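PDB 4CDB: listeriolysin O from Listeria monocytogenes, which binds cholesterol-containing host membranes and assembles into an oligomeric pore that breaches them, causing cytolysis. Local coordinates for residues S138-N141 with N142-T146; L116-L120 with P121-N125. One frame throughout, in Å; residues are numbered along the deposited sequence.

In the fold
Contacts 1 and 2 sit close together along the chain, residues 116-125 preceding residues 138-146, with their centres about 15 Å apart. They meet at Leu116: its CD1 lies 3.8 Å from CB of Ala143 and 3.9 Å from CG1 of Val140, so the strand entering contact 2 packs on the face of helix 137-152 that bears Val140 and Ala143. Both are about 33 to 34 Å from the centre of the chain, at the end of the elongated molecule away from the domain bearing the conserved undecapeptide and the cholesterol-binding motif. In contact 1 the side chain of Asn141 is about 3 Å from a sodium ion, at a site completed by Ser85.

Contact 1 of 2, residues S138-N141 with N142-T146; sequences SNVN and NAVNT
Ser138 O receives the backbone N of Asn142 at 3.1 Å, the first of five i-to-i+4 bonds that run on through Asn139 O to Ala143 N, Val140 O to Val144 N, Asn141 O to Asn145 N and Asn142 O to Thr146 N. The Val140 to Val144 bond is 2.9 Å from O to N. The carboxamide of Asn142 folds back over the same Ser138 carbonyl, because CG stands anti to its own carbonyl carbon (chi1 -75°), but the ND2 to Ser138 O separation of 2.4 Å is very short and its details are doubtful. One turn further on, Asn142 O is held twice by Thr146: OG1 comes to 2.7 Å and the backbone N to 3.0 Å, from opposite faces of the carbonyl plane. Threonine suits the place because its hydroxyl, one carbon from the backbone, is brought back to that carbonyl by chi1 -55°.

These are the opening turns of the amphipathic helix 137-152 in the thiol-activated cytolysin region, where the hydroxyl of Thr136, just before the helix, accepts the N-H of Asn139. On the polar side, Asn141 joins Ser85 at a sodium site, its short carboxamide side chain coming within about 3 Å of the ion. Asn139 gives its ND2 to Asn134 O.

The apolar side is built from small and branched residues. CG2 of Val144 lies 3.3 Å from Val140 O. The two valines, one turn apart, line the same side of the helix, with CG1 of Val140 4.4 Å from CG2 of Val144. Val140 also packs on Tyr88 and Pro89, while the methyl of Ala143, whose small size allows close approach, rests against Val132 of strand 129-132.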
ATOM      1  N   SER A 138      33.115  -1.078  10.723  1.00 42.45           N
ATOM      2  CA  SER A 138      34.091  -0.903   9.651  1.00 46.09           C
ATOM      3  C   SER A 138      34.608  -2.239   9.131  1.00 45.68           C
ATOM      4  O   SER A 138      34.709  -2.448   7.925  1.00 44.40           O
ATOM      5  CB  SER A 138      35.264  -0.043  10.130  1.00 49.62           C
ATOM      6  OG  SER A 138      34.820   1.237  10.548  1.00 57.34           O
ATOM      7  N   ASN A 139      34.932  -3.143  10.049  1.00 38.24           N
ATOM      8  CA  ASN A 139      35.463  -4.447   9.671  1.00 42.50           C
ATOM      9  C   ASN A 139      34.443  -5.338   8.967  1.00 39.44           C
ATOM     10  O   ASN A 139      34.779  -6.050   8.021  1.00 36.35           O
ATOM     11  CB  ASN A 139      36.057  -5.167  10.885  1.00 44.96           C
ATOM     12  CG  ASN A 139      37.346  -4.530  11.368  1.00 53.58           C
ATOM     13  OD1 ASN A 139      38.086  -3.929  10.588  1.00 56.16           O
ATOM     14  ND2 ASN A 139      37.624  -4.663  12.660  1.00 52.07           N
ATOM     15  N   VAL A 140      33.198  -5.303   9.433  1.00 34.49           N
ATOM     16  CA  VAL A 140      32.139  -6.090   8.811  1.00 34.73           C
ATOM     17  C   VAL A 140      31.851  -5.595   7.394  1.00 33.60           C
ATOM     18  O   VAL A 140      31.768  -6.387   6.457  1.00 34.64           O
ATOM     19  CB  VAL A 140      30.846  -6.087   9.661  1.00 31.18           C
ATOM     20  CG1 VAL A 140      29.653  -6.544   8.835  1.00 27.01           C
ATOM     21  CG2 VAL A 140      31.017  -6.974  10.885  1.00 26.91           C
ATOM     22  N   ASN A 141      31.722  -4.280   7.242  1.00 32.34           N
ATOM     23  CA  ASN A 141      31.449  -3.686   5.935  1.00 36.37           C
ATOM     24  C   ASN A 141      32.565  -3.916   4.918  1.00 42.58           C
ATOM     25  O   ASN A 141      32.304  -4.073   3.727  1.00 43.77           O
ATOM     26  CB  ASN A 141      31.152  -2.191   6.064  1.00 40.33           C
ATOM     27  CG  ASN A 141      29.784  -1.920   6.662  1.00 50.71           C
ATOM     28  OD1 ASN A 141      28.886  -2.761   6.596  1.00 55.39           O
ATOM     29  ND2 ASN A 141      29.616  -0.737   7.241  1.00 52.25           N
ATOM     30  N   ASN A 142      33.809  -3.926   5.382  1.00 42.18           N
ATOM     31  CA  ASN A 142      34.924  -4.250   4.501  1.00 51.96           C
ATOM     32  C   ASN A 142      34.882  -5.723   4.106  1.00 48.64           C
ATOM     33  O   ASN A 142      35.238  -6.085   2.984  1.00 43.02           O
ATOM     34  CB  ASN A 142      36.266  -3.888   5.146  1.00 58.85           C
ATOM     35  CG  ASN A 142      36.528  -2.393   5.145  1.00 68.83           C
ATOM     36  OD1 ASN A 142      37.017  -1.838   4.160  1.00 77.80           O
ATOM     37  ND2 ASN A 142      36.203  -1.733   6.250  1.00 68.84           N
ATOM     38  N   ALA A 143      34.425  -6.565   5.030  1.00 41.64           N
ATOM     39  CA  ALA A 143      34.276  -7.990   4.760  1.00 39.24           C
ATOM     40  C   ALA A 143      33.171  -8.249   3.737  1.00 39.88           C
ATOM     41  O   ALA A 143      33.282  -9.150   2.906  1.00 36.01           O
ATOM     42  CB  ALA A 143      33.997  -8.748   6.044  1.00 30.04           C
ATOM     43  N   VAL A 144      32.104  -7.460   3.812  1.00 36.16           N
ATOM     44  CA  VAL A 144      31.009  -7.563   2.855  1.00 37.39           C
ATOM     45  C   VAL A 144      31.507  -7.229   1.449  1.00 37.85           C
ATOM     46  O   VAL A 144      31.244  -7.962   0.495  1.00 40.46           O
ATOM     47  CB  VAL A 144      29.843  -6.626   3.231  1.00 39.74           C
ATOM     48  CG1 VAL A 144      28.827  -6.552   2.099  1.00 42.45           C
ATOM     49  CG2 VAL A 144      29.184  -7.087   4.529  1.00 37.08           C
ATOM     50  N   ASN A 145      32.234  -6.122   1.333  1.00 38.29           N
ATOM     51  CA  ASN A 145      32.816  -5.710   0.061  1.00 46.95           C
ATOM     52  C   ASN A 145      33.792  -6.744  -0.493  1.00 48.78           C
ATOM     53  O   ASN A 145      33.933  -6.888  -1.708  1.00 54.32           O
ATOM     54  CB  ASN A 145      33.508  -4.353   0.199  1.00 54.17           C
ATOM     55  CG  ASN A 145      32.547  -3.247   0.587  1.00 64.95           C
ATOM     56  OD1 ASN A 145      31.338  -3.360   0.380  1.00 68.02           O
ATOM     57  ND2 ASN A 145      33.080  -2.168   1.147  1.00 69.76           N
ATOM     58  N   THR A 146      34.466  -7.455   0.406  1.00 47.82           N
ATOM     59  CA  THR A 146      35.412  -8.496   0.015  1.00 50.36           C
ATOM     60  C   THR A 146      34.688  -9.675  -0.634  1.00 50.72           C
ATOM     61  O   THR A 146      35.139 -10.211  -1.646  1.00 54.40           O
ATOM     62  CB  THR A 146      36.241  -8.986   1.219  1.00 49.69           C
ATOM     63  OG1 THR A 146      36.883  -7.867   1.847  1.00 52.80           O
ATOM     64  CG2 THR A 146      37.296  -9.989   0.776  1.00 41.45           C
TER

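Contact 2 of 2, residues L116-L120 with P121-N125; sequences LSIDL and PGMTN
Leu120 lies against the ring of Pro121, which follows it directly: its CB is 3.5 Å from Pro121 CD, and its CD2 adds a second touch on the same ring carbon at 3.8 Å. Leucine suits this buried place because its branched end also packs on Trp151 of helix 137-152. Pro121 is the second residue of the turn. Its ring fixes phi near -67°, the value required there, and its carbonyl accepts a hydrogen bond from the indole NE1 of Trp151. The ring also touches Val162.

Met123 returns from the far side of the turn. Its CG comes to 3.5 Å from Leu120 O. With chi1 at -48° and chi2 extended, SD lies 3.7 Å from CG2 of Ile118 and 4.1 Å from CB of Leu120, bridging two residues of the incoming limb; the bend at chi3 turns only the terminal methyl. An unbranched, flexible thioether fits such an uneven surface, and Met123 also packs against Trp151 and Tyr155, so that the tryptophan touches both limbs.

At the third position of the turn Gly122 takes a phi of 97°, where a CB would collide with the oxygen of Pro121. OD1 of Asp119, just past the end of the strand, accepts a hydrogen bond from the backbone N of Asn219 on strand 207-222. Leu120 to Met123 thus form a type II beta turn with the classic Pro-Gly pair at its corners, though an open one, Leu120 O and Met123 N being 3.9 Å apart with no hydrogen bond between them, set in the loop of the beta hairpin that joins strands 114-118 and 129-132.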
ATOM      1  N   LEU A 116      30.832 -14.381   8.259  1.00 37.70           N
ATOM      2  CA  LEU A 116      29.844 -13.842   7.331  1.00 34.35           C
ATOM      3  C   LEU A 116      29.718 -14.747   6.112  1.00 37.86           C
ATOM      4  O   LEU A 116      30.700 -15.338   5.660  1.00 39.16           O
ATOM      5  CB  LEU A 116      30.233 -12.433   6.885  1.00 28.40           C
ATOM      6  CG  LEU A 116      30.179 -11.349   7.961  1.00 35.24           C
ATOM      7  CD1 LEU A 116      30.623 -10.013   7.386  1.00 38.71           C
ATOM      8  CD2 LEU A 116      28.779 -11.247   8.555  1.00 33.50           C
ATOM      9  N   SER A 117      28.503 -14.855   5.589  1.00 37.13           N
ATOM     10  CA  SER A 117      28.245 -15.656   4.400  1.00 35.61           C
ATOM     11  C   SER A 117      27.315 -14.921   3.439  1.00 35.39           C
ATOM     12  O   SER A 117      26.382 -14.238   3.869  1.00 33.31           O
ATOM     13  CB  SER A 117      27.650 -17.010   4.785  1.00 43.71           C
ATOM     14  OG  SER A 117      27.241 -17.733   3.641  1.00 54.65           O
ATOM     15  N   ILE A 118      27.574 -15.060   2.141  1.00 33.14           N
ATOM     16  CA  ILE A 118      26.790 -14.370   1.120  1.00 33.96           C
ATOM     17  C   ILE A 118      26.085 -15.385   0.219  1.00 40.85           C
ATOM     18  O   ILE A 118      26.597 -16.486  -0.000  1.00 46.08           O
ATOM     19  CB  ILE A 118      27.677 -13.409   0.289  1.00 40.54           C
ATOM     20  CG1 ILE A 118      26.825 -12.383  -0.465  1.00 41.58           C
ATOM     21  CG2 ILE A 118      28.592 -14.183  -0.664  1.00 34.14           C
ATOM     22  CD1 ILE A 118      27.626 -11.221  -1.019  1.00 32.95           C
ATOM     23  N   ASP A 119      24.916 -15.018  -0.302  1.00 37.26           N
ATOM     24  CA  ASP A 119      24.108 -15.956  -1.079  1.00 42.08           C
ATOM     25  C   ASP A 119      24.175 -15.753  -2.597  1.00 44.34           C
ATOM     26  O   ASP A 119      23.289 -16.206  -3.325  1.00 43.91           O
ATOM     27  CB  ASP A 119      22.650 -15.913  -0.612  1.00 38.24           C
ATOM     28  CG  ASP A 119      21.980 -14.583  -0.906  1.00 43.29           C
ATOM     29  OD1 ASP A 119      22.700 -13.594  -1.157  1.00 45.85           O
ATOM     30  OD2 ASP A 119      20.732 -14.527  -0.881  1.00 40.97           O
ATOM     31  N   LEU A 120      25.216 -15.075  -3.071  1.00 45.16           N
ATOM     32  CA  LEU A 120      25.384 -14.861  -4.507  1.00 48.97           C
ATOM     33  C   LEU A 120      25.596 -16.199  -5.216  1.00 54.82           C
ATOM     34  O   LEU A 120      26.266 -17.088  -4.686  1.00 57.18           O
ATOM     35  CB  LEU A 120      26.539 -13.894  -4.787  1.00 47.77           C
ATOM     36  CG  LEU A 120      26.223 -12.407  -4.595  1.00 44.15           C
ATOM     37  CD1 LEU A 120      27.483 -11.562  -4.695  1.00 48.76           C
ATOM     38  CD2 LEU A 120      25.197 -11.952  -5.619  1.00 42.81           C
ATOM     39  N   PRO A 121      25.013 -16.349  -6.416  1.00 57.11           N
ATOM     40  CA  PRO A 121      24.951 -17.644  -7.105  1.00 57.87           C
ATOM     41  C   PRO A 121      26.307 -18.177  -7.568  1.00 59.55           C
ATOM     42  O   PRO A 121      27.169 -17.407  -7.994  1.00 59.45           O
ATOM     43  CB  PRO A 121      24.065 -17.347  -8.318  1.00 64.14           C
ATOM     44  CG  PRO A 121      24.260 -15.893  -8.574  1.00 62.86           C
ATOM     45  CD  PRO A 121      24.394 -15.274  -7.213  1.00 57.63           C
ATOM     46  N   GLY A 122      26.482 -19.492  -7.477  1.00 63.99           N
ATOM     47  CA  GLY A 122      27.642 -20.153  -8.049  1.00 65.44           C
ATOM     48  C   GLY A 122      28.794 -20.430  -7.099  1.00 67.20           C
ATOM     49  O   GLY A 122      29.628 -21.295  -7.374  1.00 63.76           O
ATOM     50  N   MET A 123      28.845 -19.703  -5.985  1.00 66.23           N
ATOM     51  CA  MET A 123      29.970 -19.800  -5.059  1.00 65.44           C
ATOM     52  C   MET A 123      29.987 -21.126  -4.296  1.00 64.34           C
ATOM     53  O   MET A 123      28.939 -21.702  -4.006  1.00 67.61           O
ATOM     54  CB  MET A 123      29.964 -18.621  -4.080  1.00 63.10           C
ATOM     55  CG  MET A 123      29.791 -17.270  -4.756  1.00 65.22           C
ATOM     56  SD  MET A 123      29.963 -15.868  -3.633  1.00 51.24           S
ATOM     57  CE  MET A 123      31.730 -15.924  -3.326  1.00 40.05           C
ATOM     58  N   THR A 124      31.185 -21.607  -3.980  1.00 61.25           N
ATOM     59  CA  THR A 124      31.335 -22.845  -3.224  1.00 64.98           C
ATOM     60  C   THR A 124      31.089 -22.579  -1.745  1.00 67.07           C
ATOM     61  O   THR A 124      31.067 -21.427  -1.309  1.00 66.72           O
ATOM     62  CB  THR A 124      32.741 -23.455  -3.390  1.00 64.01           C
ATOM     63  OG1 THR A 124      33.710 -22.614  -2.753  1.00 61.90           O
ATOM     64  CG2 THR A 124      33.095 -23.616  -4.865  1.00 68.47           C
ATOM     65  N   ASN A 125      30.919 -23.646  -0.969  1.00 71.10           N
ATOM     66  CA  ASN A 125      30.702 -23.517   0.468  1.00 75.76           C
ATOM     67  C   ASN A 125      31.948 -23.047   1.220  1.00 69.69           C
ATOM     68  O   ASN A 125      31.926 -22.881   2.439  1.00 69.95           O
ATOM     69  CB  ASN A 125      30.154 -24.821   1.057  1.00 82.36           C
ATOM     70  CG  ASN A 125      28.647 -24.941   0.899  1.00 87.31           C
ATOM     71  OD1 ASN A 125      27.901 -24.030   1.261  1.00 86.53           O
ATOM     72  ND2 ASN A 125      28.193 -26.062   0.348  1.00 90.11           N
TER